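Local coordinates for protein BpsB (PgaB), Poly-beta-1,6-N-acetyl-D-glucosamine N-deacetylase (Bordetella bronchiseptica RB50, PDB 5BU6) that removes acetyl groups from N-acetylglucosamine units of the biofilm polysaccharide poly-beta-1,6-N-acetyl-D-glucosamine, as a metal-binding deacetylase of carbohydrate esterase family 4, at residues D9-R14 with N249-A254; F13-M18 with P77-F82; N56-Q61 with R71-R76; A99-A104 with S146-L151; W112-A117 with M135-L140. The protein carries 5 engineered substitutions. All blocks are in the same frame, centred on the assembly; numbering follows the deposited sequence.

Contacts 2, 3 and 4 belong to one curled parallel sheet. Contact 2 pairs strands 14-20 and 77-83. Contact 3 adds strand 56-57 beside 77-83, with Ile58 N 2.8 Å from Ile78 O. Contact 4 joins strand 104-108 to 149-153, and Ala104 CB lies 3.9 Å from Phe82 CE1 of contact 2. Contacts 3 and 4 share one ethanediol. Contact 1 shares Phe13 and Arg14 with contact 2 and lies where strand 14-20 starts. Contact 5 is about 34 Å from contact 1, centre to centre. The side chain of Asp114 in contact 5 comes within about 4 Å of a bound nickel ion, and that of Ser17 in contact 2 within about 7 Å of a different one.

Contact 1 (D9-R14 with N249-A254); sequences DGLTFR and NTPDVA
Asn249 lies over one face of the Phe13 ring, with Asn249 CB 3.7 Å from the ring centroid in a CH-pi contact. The amide plane is 21° from the ring plane, and Asn249 ND2 sits 3.5 Å from Phe13 CE2. The ring reaches this place because chi1 of Phe13 is 63°, with CG between the backbone N and the carbonyl carbon. Asn249 also grips Phe13 O twice. Its backbone N donates to Phe13 O at 2.9 Å. Its ND2 donates to Phe13 O at 3.2 Å from above the carbonyl plane, which helps fix the rotation of the amide. Phe13 N returns a bond to Asn249 O, making a single antiparallel hydrogen-bonded pair. A water donates to both Leu11 O and Asn249 O. Thr12 and Thr250 lie side by side and point the same way. Pro251 crosses Leu11 at about a right angle, with Pro251 CG 3.9 Å from Leu11 CD1. Thr12 OG1 donates to the syn lone pair of Asp9 OD2. Asp9 OD1 accepts from Leu11 N in an Asx turn and also from Thr12 N, which extends it to an Asx motif. Asn249 OD1 is held by Arg259 N. The segment 9-14 runs into strand 14-20. The segment 249-254 belongs to the loop between strands 240-242 and 261-266, and the second of these pairs with 14-20.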
# COMPACT_ATOMS: atom_id res chain seq x y z
N ASP A 9 14.01 14.14 16.28
CA ASP A 9 13.98 15.51 15.79
C ASP A 9 12.57 15.98 15.49
O ASP A 9 12.37 17.02 14.88
CB ASP A 9 14.84 15.62 14.53
CG ASP A 9 14.51 14.53 13.51
OD1 ASP A 9 13.46 13.86 13.68
OD2 ASP A 9 15.30 14.33 12.56
N GLY A 10 11.58 15.18 15.88
CA GLY A 10 10.19 15.47 15.59
C GLY A 10 9.81 15.40 14.12
O GLY A 10 8.71 15.79 13.74
N LEU A 11 10.72 14.88 13.29
CA LEU A 11 10.52 14.79 11.84
C LEU A 11 10.79 13.41 11.23
O LEU A 11 10.13 13.01 10.28
CB LEU A 11 11.40 15.79 11.11
CG LEU A 11 11.10 17.26 11.40
CD1 LEU A 11 12.23 18.12 10.91
CD2 LEU A 11 9.78 17.66 10.76
N THR A 12 11.81 12.72 11.74
CA THR A 12 12.24 11.46 11.15
C THR A 12 11.32 10.35 11.62
O THR A 12 11.05 10.24 12.80
CB THR A 12 13.71 11.15 11.50
OG1 THR A 12 14.54 12.15 10.91
CG2 THR A 12 14.14 9.80 10.96
N PHE A 13 10.81 9.55 10.69
CA PHE A 13 9.90 8.47 11.07
C PHE A 13 10.18 7.16 10.33
O PHE A 13 10.84 7.13 9.28
CB PHE A 13 8.45 8.91 10.83
CG PHE A 13 8.12 9.19 9.40
CD1 PHE A 13 8.38 10.44 8.84
CD2 PHE A 13 7.53 8.21 8.60
CE1 PHE A 13 8.07 10.71 7.52
CE2 PHE A 13 7.22 8.47 7.26
CZ PHE A 13 7.48 9.72 6.73
N ARG A 14 9.72 6.06 10.93
CA ARG A 14 9.80 4.75 10.27
C ARG A 14 8.40 4.35 9.79
O ARG A 14 7.40 4.87 10.27
CB ARG A 14 10.38 3.71 11.24
CG ARG A 14 11.88 3.87 11.50
CD ARG A 14 12.72 3.24 10.40
NE ARG A 14 14.15 3.41 10.65
CZ ARG A 14 15.11 2.76 9.99
NH1 ARG A 14 16.37 3.00 10.29
NH2 ARG A 14 14.82 1.89 9.03
N ASN A 249 12.94 7.66 7.29
CA ASN A 249 12.48 8.79 6.50
C ASN A 249 12.93 10.06 7.16
O ASN A 249 12.21 10.65 7.97
CB ASN A 249 10.98 8.78 6.36
CG ASN A 249 10.50 7.59 5.58
OD1 ASN A 249 10.61 7.56 4.35
ND2 ASN A 249 10.00 6.59 6.28
N THR A 250 14.15 10.46 6.82
CA THR A 250 14.74 11.67 7.35
C THR A 250 14.15 12.87 6.60
O THR A 250 13.46 12.68 5.60
CB THR A 250 16.28 11.61 7.23
OG1 THR A 250 16.64 11.39 5.87
CG2 THR A 250 16.83 10.47 8.10
N PRO A 251 14.38 14.10 7.10
CA PRO A 251 13.75 15.26 6.46
C PRO A 251 14.09 15.46 4.98
O PRO A 251 13.31 16.11 4.29
CB PRO A 251 14.30 16.44 7.28
CG PRO A 251 14.53 15.87 8.62
CD PRO A 251 15.01 14.46 8.38
N ASP A 252 15.22 14.95 4.50
CA ASP A 252 15.58 15.10 3.09
C ASP A 252 14.85 14.12 2.16
O ASP A 252 14.92 14.26 0.94
CB ASP A 252 17.09 14.95 2.92
CG ASP A 252 17.60 13.59 3.37
OD1 ASP A 252 17.11 13.10 4.41
OD2 ASP A 252 18.47 13.02 2.68
N VAL A 253 14.17 13.12 2.72
CA VAL A 253 13.37 12.20 1.92
C VAL A 253 12.04 12.83 1.54
O VAL A 253 11.25 13.18 2.42
CB VAL A 253 13.07 10.87 2.67
CG1 VAL A 253 12.26 9.91 1.78
CG2 VAL A 253 14.37 10.22 3.14
N ALA A 254 11.78 12.98 0.25
CA ALA A 254 10.48 13.51 -0.21
C ALA A 254 9.35 12.58 0.16
O ALA A 254 9.54 11.36 0.17
CB ALA A 254 10.49 13.74 -1.73
O HOH W 1 11.16 13.26 7.92

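Contact 2 (F13-M18 with P77-F82); sequences FRVLSM and PILLTF. Engineered in segment 13-18: Ser17 (natural residue Cys).
The Phe82 ring meets Met18 at two points. Met18 CB lies 3.5 Å from Phe82 CE2, and Met18 CE lies 3.7 Å from Phe82 CZ. The two side chains run side by side in the same direction. Bends at chi2 (79°) and chi3 (57°) of Met18 curl its methyl back to the ring and to Leu80, where Met18 CE is 3.8 Å from Leu80 CD2. At the other end of the pair, the Pro77 ring touches Phe13, with Pro77 CG 3.8 Å from Phe13 CB. Between these ends the backbones form a parallel ladder. Arg14 N bonds to Pro77 O, Leu79 N to Arg14 O, Leu16 N to Leu79 O, Thr81 N to Leu16 O, and Met18 N to Thr81 O. The strand axes are 24° apart. Arg14, Leu16 and Met18 share one face with Ile78, Leu80 and Phe82. On it Leu16 CB packs 3.8 Å from Ile78 CD1. Val15, Ser17, Leu79 and Thr81 line the other face, where Val15 CG2 is 3.9 Å from Leu79 CB and lies alongside it. Ser17 is an engineered residue, cysteine in nature. Its CB is 3.4 Å from Thr81 OG1. Strand 261-266 flanks 14-20, and strand 104-108 flanks 77-83. Strand 77-83 leads directly to Asp84, a nickel ligand. This is the central pairing of the distorted beta/alpha barrel of family 4 polysaccharide deacetylases, with metal ligands placed past a strand end.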
# COMPACT_ATOMS: atom_id res chain seq x y z
N PHE A 13 10.81 9.55 10.69
CA PHE A 13 9.90 8.47 11.07
C PHE A 13 10.18 7.16 10.33
O PHE A 13 10.84 7.13 9.28
CB PHE A 13 8.45 8.91 10.83
CG PHE A 13 8.12 9.19 9.40
CD1 PHE A 13 8.38 10.44 8.84
CD2 PHE A 13 7.53 8.21 8.60
CE1 PHE A 13 8.07 10.71 7.52
CE2 PHE A 13 7.22 8.47 7.26
CZ PHE A 13 7.48 9.72 6.73
N ARG A 14 9.72 6.06 10.93
CA ARG A 14 9.80 4.75 10.27
C ARG A 14 8.40 4.35 9.79
O ARG A 14 7.40 4.87 10.27
CB ARG A 14 10.38 3.71 11.24
CG ARG A 14 11.88 3.87 11.50
CD ARG A 14 12.72 3.24 10.40
NE ARG A 14 14.15 3.41 10.65
CZ ARG A 14 15.11 2.76 9.99
NH1 ARG A 14 16.37 3.00 10.29
NH2 ARG A 14 14.82 1.89 9.03
N VAL A 15 8.34 3.48 8.78
CA VAL A 15 7.07 2.95 8.28
C VAL A 15 7.18 1.42 8.27
O VAL A 15 8.20 0.86 7.86
CB VAL A 15 6.72 3.45 6.87
CG1 VAL A 15 5.38 2.88 6.39
CG2 VAL A 15 6.66 4.98 6.83
N LEU A 16 6.13 0.77 8.75
CA LEU A 16 6.13 -0.67 8.90
C LEU A 16 4.95 -1.22 8.13
O LEU A 16 3.80 -0.95 8.47
CB LEU A 16 6.07 -1.04 10.39
CG LEU A 16 6.37 -2.46 10.86
CD1 LEU A 16 7.80 -2.87 10.52
CD2 LEU A 16 6.10 -2.57 12.36
N SER A 17 5.22 -1.95 7.06
CA SER A 17 4.17 -2.50 6.23
C SER A 17 3.91 -3.96 6.67
O SER A 17 4.83 -4.76 6.72
CB SER A 17 4.57 -2.41 4.76
OG SER A 17 3.60 -2.97 3.89
N MET A 18 2.67 -4.27 7.02
CA MET A 18 2.35 -5.55 7.64
C MET A 18 1.63 -6.46 6.66
O MET A 18 0.65 -6.06 6.04
CB MET A 18 1.48 -5.36 8.88
CG MET A 18 2.14 -5.71 10.17
SD MET A 18 3.24 -4.40 10.69
CE MET A 18 2.10 -3.02 10.76
N PRO A 77 8.62 7.75 16.19
CA PRO A 77 7.34 7.71 15.48
C PRO A 77 7.35 6.62 14.44
O PRO A 77 8.36 6.42 13.75
CB PRO A 77 7.26 9.10 14.82
CG PRO A 77 8.64 9.45 14.57
CD PRO A 77 9.49 8.82 15.65
N ILE A 78 6.23 5.90 14.32
CA ILE A 78 6.13 4.86 13.31
C ILE A 78 4.76 4.90 12.63
O ILE A 78 3.75 5.16 13.28
CB ILE A 78 6.41 3.46 13.93
CG1 ILE A 78 6.46 2.39 12.84
CG2 ILE A 78 5.41 3.10 15.01
CD1 ILE A 78 7.28 1.18 13.23
N LEU A 79 4.75 4.68 11.32
CA LEU A 79 3.53 4.60 10.53
C LEU A 79 3.25 3.11 10.24
O LEU A 79 4.11 2.42 9.68
CB LEU A 79 3.65 5.38 9.23
CG LEU A 79 2.42 5.44 8.32
CD1 LEU A 79 1.34 6.27 9.00
CD2 LEU A 79 2.80 6.06 6.98
N LEU A 80 2.07 2.63 10.62
CA LEU A 80 1.69 1.25 10.35
C LEU A 80 0.81 1.22 9.10
O LEU A 80 -0.12 2.05 8.98
CB LEU A 80 0.91 0.66 11.53
CG LEU A 80 1.51 0.75 12.93
CD1 LEU A 80 0.51 0.19 13.95
CD2 LEU A 80 2.85 0.00 12.98
N THR A 81 1.11 0.31 8.17
CA THR A 81 0.32 0.21 6.95
C THR A 81 -0.08 -1.25 6.70
O THR A 81 0.68 -2.17 7.01
CB THR A 81 1.09 0.77 5.73
OG1 THR A 81 2.14 -0.13 5.35
CG2 THR A 81 1.68 2.16 6.04
N PHE A 82 -1.30 -1.41 6.20
CA PHE A 82 -1.91 -2.71 5.91
C PHE A 82 -2.50 -2.66 4.49
O PHE A 82 -3.53 -2.02 4.27
CB PHE A 82 -3.01 -3.03 6.93
CG PHE A 82 -2.51 -3.10 8.34
CD1 PHE A 82 -2.42 -1.95 9.12
CD2 PHE A 82 -2.11 -4.32 8.88
CE1 PHE A 82 -1.94 -2.01 10.42
CE2 PHE A 82 -1.63 -4.40 10.18
CZ PHE A 82 -1.54 -3.23 10.96

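Contact 3 (N56-Q61 with R71-R76); sequences NPISMQ and RPLPPR. With EDO (1,2-ethanediol), chain J.
Asn56 and Ile58 meet the loop 71-76 within a beta-alpha-beta crossover. Strand 56-57 leads to helix 60-67, the loop follows, and strand 77-83 then lies parallel to 56-57. Asn56 carries the polar side of the contact. Its backbone N donates to Arg76 O at 2.8 Å. Asn56 ND2 donates to Pro75 O at 2.7 Å with an angle of 173° at the hydrogen, and the acceptor lies in the amide plane. Chi1 of -72° keeps CG of Asn56 beside its own backbone N, which lets the two donors reach consecutive carbonyls. The in-plane ND2 bond helps fix the amide, while the backbone bond holds the main chain. Asn56 CB meanwhile slides past the Pro74 ring, 3.6 Å from Pro74 CG.

Ile58 carries the apolar side. Its CG2 branch rests 3.7 Å from Pro74 CD. Its CD1 end touches Leu73 CD1 at 4.0 Å, and the two side chains cross at about a right angle. Leu73 also packs on Phe13. Pro75 CB lies over one face of the Arg76 guanidinium, offset toward its rim, and Arg76 NE bonds to Gly54 O.

Beyond Ile58, Ser59 is the N-cap of helix 60-67. Gln61 N in the first turn donates to O2 of an ethanediol at 3.0 Å; this molecule probably came from the crystallisation liquor and also bonds to Glu150. The proline-rich loop thus folds against Asn56 and Ile58, just before strand 77-83 enters the sheet. This is the close of a crossover connection, as expected in a beta/alpha fold.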
# COMPACT_ATOMS: atom_id res chain seq x y z
N ASN A 56 5.88 5.13 18.91
CA ASN A 56 4.64 5.89 18.92
C ASN A 56 4.01 5.91 17.54
O ASN A 56 4.41 6.69 16.69
CB ASN A 56 4.88 7.32 19.41
CG ASN A 56 5.16 7.39 20.89
OD1 ASN A 56 4.31 7.02 21.70
ND2 ASN A 56 6.34 7.86 21.25
N PRO A 57 3.05 5.01 17.29
CA PRO A 57 2.38 5.01 15.99
C PRO A 57 1.70 6.34 15.68
O PRO A 57 1.01 6.90 16.53
CB PRO A 57 1.38 3.86 16.11
CG PRO A 57 2.04 2.92 17.14
CD PRO A 57 2.64 3.87 18.13
N ILE A 58 1.92 6.83 14.47
CA ILE A 58 1.41 8.13 14.00
C ILE A 58 0.47 7.95 12.79
O ILE A 58 0.45 6.88 12.16
CB ILE A 58 2.58 9.07 13.58
CG1 ILE A 58 3.31 8.47 12.36
CG2 ILE A 58 3.52 9.34 14.75
CD1 ILE A 58 4.55 9.19 11.93
N SER A 59 -0.31 8.98 12.47
CA SER A 59 -1.13 8.93 11.25
C SER A 59 -0.41 9.62 10.10
O SER A 59 0.55 10.35 10.31
CB SER A 59 -2.46 9.62 11.47
OG SER A 59 -2.22 10.98 11.84
N MET A 60 -0.91 9.44 8.88
CA MET A 60 -0.39 10.20 7.75
C MET A 60 -0.63 11.70 7.91
O MET A 60 0.17 12.53 7.48
CB MET A 60 -1.02 9.73 6.43
CG MET A 60 -0.37 10.37 5.21
SD MET A 60 0.64 9.19 4.30
CE MET A 60 -0.61 8.00 3.82
N GLN A 61 -1.76 12.06 8.52
CA GLN A 61 -2.03 13.47 8.79
C GLN A 61 -0.94 14.07 9.69
O GLN A 61 -0.54 15.24 9.54
CB GLN A 61 -3.40 13.64 9.44
CG GLN A 61 -3.78 15.10 9.62
CD GLN A 61 -3.92 15.82 8.28
OE1 GLN A 61 -4.65 15.36 7.40
NE2 GLN A 61 -3.22 16.94 8.12
N ARG A 71 3.08 20.80 13.80
CA ARG A 71 3.17 19.95 14.98
C ARG A 71 4.25 18.90 14.76
O ARG A 71 4.14 18.12 13.83
CB ARG A 71 1.84 19.23 15.27
CG ARG A 71 0.81 20.06 16.01
CD ARG A 71 -0.44 19.24 16.24
NE ARG A 71 -1.44 19.97 17.01
CZ ARG A 71 -2.50 19.41 17.58
NH1 ARG A 71 -3.36 20.16 18.27
NH2 ARG A 71 -2.70 18.11 17.47
N PRO A 72 5.28 18.88 15.61
CA PRO A 72 6.29 17.82 15.49
C PRO A 72 5.74 16.42 15.82
O PRO A 72 4.77 16.28 16.57
CB PRO A 72 7.35 18.24 16.52
CG PRO A 72 6.67 19.23 17.40
CD PRO A 72 5.70 19.94 16.53
N LEU A 73 6.37 15.40 15.24
CA LEU A 73 6.08 14.01 15.56
C LEU A 73 6.48 13.68 17.00
O LEU A 73 7.41 14.27 17.51
CB LEU A 73 6.82 13.09 14.60
CG LEU A 73 6.47 13.26 13.12
CD1 LEU A 73 7.17 12.23 12.24
CD2 LEU A 73 4.96 13.18 12.95
N PRO A 74 5.81 12.70 17.64
CA PRO A 74 6.32 12.24 18.94
C PRO A 74 7.63 11.46 18.76
O PRO A 74 7.97 11.13 17.62
CB PRO A 74 5.21 11.32 19.44
CG PRO A 74 4.64 10.74 18.17
CD PRO A 74 4.67 11.88 17.18
N PRO A 75 8.34 11.17 19.86
CA PRO A 75 9.55 10.34 19.75
C PRO A 75 9.27 8.94 19.20
O PRO A 75 8.15 8.43 19.34
CB PRO A 75 10.07 10.27 21.20
CG PRO A 75 8.96 10.73 22.05
CD PRO A 75 8.14 11.67 21.23
N ARG A 76 10.28 8.35 18.57
CA ARG A 76 10.18 7.03 17.93
C ARG A 76 8.90 6.84 17.14
O ARG A 76 8.16 5.87 17.37
CB ARG A 76 10.30 5.92 18.99
CG ARG A 76 11.68 5.88 19.68
CD ARG A 76 11.61 5.13 21.01
NE ARG A 76 10.61 5.71 21.91
CZ ARG A 76 10.88 6.60 22.86
NH1 ARG A 76 12.13 7.02 23.06
NH2 ARG A 76 9.90 7.07 23.62
C1 EDO J . -6.19 9.34 9.57
O1 EDO J . -5.50 8.42 10.43
C2 EDO J . -5.36 10.62 9.42
O2 EDO J . -4.22 10.42 8.56

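Contact 4 (A99-A104 with S146-L151); sequences AFNYPA and SGLVEL. Engineered in segment 99-104: Ala99 (natural residue Lys). With EDO (1,2-ethanediol), chain J.
Glu150 CB passes 4.0 Å from Ala104 O, and from there the side chain leads away from the neighbouring strand. CG stands anti to the backbone N (chi1 167°), and a bend at chi2 of 103° swings the carboxylate round to an ethanediol. Glu150 CD lies 3.8 Å from O2 of this molecule. Glu150 OE1 accepts from the same O2 at 2.8 Å. Glu150 OE2 forms a salt bridge with Arg216 NE. The same ethanediol joins this contact to helix 60-67.

The backbones pair beside this group. Ala104 N donates to Leu148 O, and Ala104 O takes Glu150 N at 2.9 Å in the carbonyl plane. Ala104 and Val149 thus form a parallel bridge where strands 104-108 and 149-153 begin. Pro103 CA makes a bent CA-H...O contact with Leu148 O, at 3.1 Å.

Leu148 crosses Asn101 at about a right angle. Its CD2 branch is 3.6 Å from Asn101 OD1 and 3.9 Å from Tyr102 O. Asn101 has a positive phi and closes helix 88-100 in a Schellman motif. Ser146 OG accepts from Leu148 N in an ST turn.

The strand starts are therefore held mainly by backbone bonds. Tyr102 O is buried by the contact with no polar partner in the model. The nearby arginine probably keeps Glu150 ionised.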
# COMPACT_ATOMS: atom_id res chain seq x y z
N ALA A 99 -8.20 -1.00 20.08
CA ALA A 99 -7.83 -1.36 21.44
C ALA A 99 -6.53 -0.70 21.89
O ALA A 99 -6.40 -0.32 23.04
CB ALA A 99 -7.72 -2.87 21.57
N PHE A 100 -5.57 -0.56 20.98
CA PHE A 100 -4.29 0.08 21.30
C PHE A 100 -4.32 1.59 21.01
O PHE A 100 -3.39 2.30 21.36
CB PHE A 100 -3.15 -0.56 20.50
CG PHE A 100 -2.67 -1.87 21.07
CD1 PHE A 100 -3.37 -3.04 20.85
CD2 PHE A 100 -1.50 -1.92 21.82
CE1 PHE A 100 -2.92 -4.26 21.39
CE2 PHE A 100 -1.04 -3.13 22.35
CZ PHE A 100 -1.76 -4.29 22.13
N ASN A 101 -5.40 2.04 20.36
CA ASN A 101 -5.55 3.40 19.87
C ASN A 101 -4.43 3.81 18.92
O ASN A 101 -3.91 4.92 19.01
CB ASN A 101 -5.65 4.40 21.02
CG ASN A 101 -6.24 5.72 20.57
OD1 ASN A 101 -7.21 5.75 19.81
ND2 ASN A 101 -5.66 6.83 21.02
N TYR A 102 -4.05 2.91 18.02
CA TYR A 102 -3.05 3.20 17.00
C TYR A 102 -3.70 3.55 15.67
O TYR A 102 -4.57 2.82 15.20
CB TYR A 102 -2.16 2.00 16.77
CG TYR A 102 -1.27 1.56 17.90
CD1 TYR A 102 -0.92 2.43 18.94
CD2 TYR A 102 -0.72 0.29 17.89
CE1 TYR A 102 -0.06 2.01 19.95
CE2 TYR A 102 0.13 -0.13 18.89
CZ TYR A 102 0.45 0.72 19.91
OH TYR A 102 1.31 0.25 20.87
N PRO A 103 -3.25 4.65 15.02
CA PRO A 103 -3.68 4.87 13.64
C PRO A 103 -2.99 3.92 12.66
O PRO A 103 -1.97 3.33 12.99
CB PRO A 103 -3.26 6.33 13.36
CG PRO A 103 -2.15 6.59 14.32
CD PRO A 103 -2.42 5.75 15.54
N ALA A 104 -3.52 3.83 11.45
CA ALA A 104 -2.91 3.05 10.39
C ALA A 104 -3.32 3.57 9.01
O ALA A 104 -4.27 4.34 8.89
CB ALA A 104 -3.29 1.59 10.53
N SER A 146 -13.84 5.98 11.54
CA SER A 146 -13.42 5.77 12.93
C SER A 146 -12.39 6.82 13.40
O SER A 146 -12.17 7.00 14.59
CB SER A 146 -12.82 4.38 13.10
OG SER A 146 -11.52 4.32 12.51
N GLY A 147 -11.74 7.48 12.45
CA GLY A 147 -10.69 8.44 12.77
C GLY A 147 -9.32 7.80 12.85
O GLY A 147 -8.31 8.50 12.87
N LEU A 148 -9.26 6.47 12.89
CA LEU A 148 -8.00 5.78 13.09
C LEU A 148 -7.31 5.42 11.78
O LEU A 148 -6.12 5.16 11.77
CB LEU A 148 -8.20 4.50 13.89
CG LEU A 148 -8.71 4.56 15.33
CD1 LEU A 148 -9.15 3.17 15.73
CD2 LEU A 148 -7.62 5.08 16.25
N VAL A 149 -8.05 5.39 10.68
CA VAL A 149 -7.54 4.78 9.47
C VAL A 149 -7.52 5.76 8.29
O VAL A 149 -8.52 6.38 7.99
CB VAL A 149 -8.38 3.56 9.09
CG1 VAL A 149 -8.01 3.05 7.70
CG2 VAL A 149 -8.23 2.46 10.14
N GLU A 150 -6.37 5.87 7.64
CA GLU A 150 -6.23 6.65 6.40
C GLU A 150 -6.33 5.67 5.24
O GLU A 150 -5.61 4.67 5.20
CB GLU A 150 -4.88 7.36 6.36
CG GLU A 150 -4.49 7.94 5.01
CD GLU A 150 -4.67 9.45 4.93
OE1 GLU A 150 -5.07 10.07 5.94
OE2 GLU A 150 -4.42 10.03 3.85
N LEU A 151 -7.21 5.95 4.29
CA LEU A 151 -7.32 5.10 3.11
C LEU A 151 -6.37 5.60 2.05
O LEU A 151 -6.20 6.82 1.84
CB LEU A 151 -8.76 5.08 2.58
CG LEU A 151 -9.84 4.46 3.46
CD1 LEU A 151 -11.17 4.37 2.69
CD2 LEU A 151 -9.43 3.09 3.97
C1 EDO J . -6.19 9.34 9.57
O1 EDO J . -5.50 8.42 10.43
C2 EDO J . -5.36 10.62 9.42
O2 EDO J . -4.22 10.42 8.56

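Contact 5 (W112-A117 with M135-L140); sequences WTDAPA and MTWAQL
Thr113 ends the short helix 110-113, and Trp137 begins helix 137-145. The two backbones come nearest at Thr113 and Thr136, with CA atoms 6.6 Å apart. Thr136 is the N-cap of the second helix and forms a capping box with Gln139.

The Trp137 indole is met in two ways. Thr113 CG2 stands over its face, 3.6 Å from the centroid of the six-membered ring, in a CH-pi contact. Leu140 CD1 touches the same methyl at 3.8 Å. At the ring edge, Trp137 NE1 donates to Asp114 OD1 at 2.9 Å, with 161° at the hydrogen. The oxygen lies near the ring plane and is met on its anti side. The carboxylate is turned 58° from the ring. With CG of Asp114 anti to its backbone N (chi1 -159°), the group reaches this edge. A water links Thr113 OG1 to Met135 O.

His210 of helix 189-211 stacks on Trp137, and Trp112 meets His159, a nickel ligand. The Asp114 side chain is about 4 Å from a separate nickel ion and about 3 Å from a thiocyanate, probably from the crystallisation liquor. Two helix ends meet here, linked through Trp112 to the Asp-His-His metal site of family 4.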
# COMPACT_ATOMS: atom_id res chain seq x y z
N TRP A 112 -10.07 -5.10 -7.02
CA TRP A 112 -10.39 -6.25 -6.18
C TRP A 112 -11.59 -5.96 -5.30
O TRP A 112 -12.56 -6.70 -5.29
CB TRP A 112 -9.17 -6.60 -5.29
CG TRP A 112 -7.97 -7.07 -6.04
CD1 TRP A 112 -7.87 -7.29 -7.37
CD2 TRP A 112 -6.68 -7.38 -5.48
NE1 TRP A 112 -6.60 -7.72 -7.69
CE2 TRP A 112 -5.86 -7.79 -6.55
CE3 TRP A 112 -6.16 -7.34 -4.20
CZ2 TRP A 112 -4.53 -8.17 -6.37
CZ3 TRP A 112 -4.82 -7.73 -4.01
CH2 TRP A 112 -4.03 -8.13 -5.10
N THR A 113 -11.50 -4.88 -4.53
CA THR A 113 -12.58 -4.40 -3.69
C THR A 113 -13.84 -4.12 -4.52
O THR A 113 -14.95 -4.43 -4.10
CB THR A 113 -12.14 -3.12 -2.94
OG1 THR A 113 -10.97 -3.44 -2.16
CG2 THR A 113 -13.26 -2.56 -2.00
N ASP A 114 -13.66 -3.55 -5.70
CA ASP A 114 -14.80 -3.19 -6.54
C ASP A 114 -15.12 -4.22 -7.63
O ASP A 114 -15.74 -3.88 -8.62
CB ASP A 114 -14.56 -1.84 -7.21
CG ASP A 114 -15.84 -1.19 -7.64
OD1 ASP A 114 -16.72 -1.04 -6.77
OD2 ASP A 114 -15.96 -0.87 -8.84
N ALA A 115 -14.67 -5.46 -7.47
CA ALA A 115 -14.96 -6.45 -8.50
C ALA A 115 -16.47 -6.67 -8.63
O ALA A 115 -17.20 -6.57 -7.65
CB ALA A 115 -14.25 -7.78 -8.20
N PRO A 116 -16.92 -6.97 -9.85
CA PRO A 116 -18.35 -7.24 -10.11
C PRO A 116 -18.90 -8.30 -9.16
O PRO A 116 -18.19 -9.26 -8.86
CB PRO A 116 -18.35 -7.75 -11.55
CG PRO A 116 -17.12 -7.19 -12.16
CD PRO A 116 -16.10 -7.11 -11.07
N ALA A 117 -20.15 -8.15 -8.72
CA ALA A 117 -20.76 -9.12 -7.80
C ALA A 117 -20.75 -10.52 -8.40
O ALA A 117 -20.98 -10.69 -9.60
CB ALA A 117 -22.19 -8.72 -7.44
N MET A 135 -12.52 -7.15 2.13
CA MET A 135 -13.36 -6.18 2.81
C MET A 135 -14.35 -5.53 1.88
O MET A 135 -14.04 -5.24 0.72
CB MET A 135 -12.51 -5.07 3.44
CG MET A 135 -11.89 -5.38 4.74
SD MET A 135 -11.06 -3.88 5.33
CE MET A 135 -9.79 -3.69 4.10
N THR A 136 -15.54 -5.26 2.40
CA THR A 136 -16.53 -4.54 1.61
C THR A 136 -16.29 -3.04 1.67
O THR A 136 -15.53 -2.55 2.51
CB THR A 136 -17.95 -4.86 2.06
OG1 THR A 136 -18.17 -4.34 3.37
CG2 THR A 136 -18.17 -6.38 2.05
N TRP A 137 -16.91 -2.32 0.75
CA TRP A 137 -16.81 -0.87 0.76
C TRP A 137 -17.36 -0.30 2.05
O TRP A 137 -16.83 0.67 2.59
CB TRP A 137 -17.53 -0.26 -0.43
CG TRP A 137 -16.78 -0.27 -1.75
CD1 TRP A 137 -17.18 -0.85 -2.92
CD2 TRP A 137 -15.51 0.34 -2.02
NE1 TRP A 137 -16.24 -0.63 -3.90
CE2 TRP A 137 -15.22 0.11 -3.38
CE3 TRP A 137 -14.60 1.08 -1.25
CZ2 TRP A 137 -14.05 0.59 -3.99
CZ3 TRP A 137 -13.44 1.55 -1.86
CH2 TRP A 137 -13.18 1.29 -3.21
N ALA A 138 -18.45 -0.89 2.54
CA ALA A 138 -19.08 -0.44 3.78
C ALA A 138 -18.12 -0.58 4.95
O ALA A 138 -18.02 0.31 5.80
CB ALA A 138 -20.34 -1.22 4.05
N GLN A 139 -17.41 -1.70 4.98
CA GLN A 139 -16.39 -1.92 6.00
C GLN A 139 -15.25 -0.89 5.91
O GLN A 139 -14.82 -0.34 6.92
CB GLN A 139 -15.84 -3.36 5.91
CG GLN A 139 -16.83 -4.40 6.47
CD GLN A 139 -16.49 -5.82 6.05
OE1 GLN A 139 -15.62 -6.05 5.23
NE2 GLN A 139 -17.22 -6.77 6.61
N LEU A 140 -14.77 -0.62 4.70
CA LEU A 140 -13.73 0.41 4.54
C LEU A 140 -14.19 1.79 4.98
O LEU A 140 -13.43 2.54 5.61
CB LEU A 140 -13.27 0.49 3.08
CG LEU A 140 -12.34 -0.65 2.66
CD1 LEU A 140 -12.32 -0.75 1.15
CD2 LEU A 140 -10.93 -0.44 3.19
O HOH W 2 -11.31 -4.60 0.07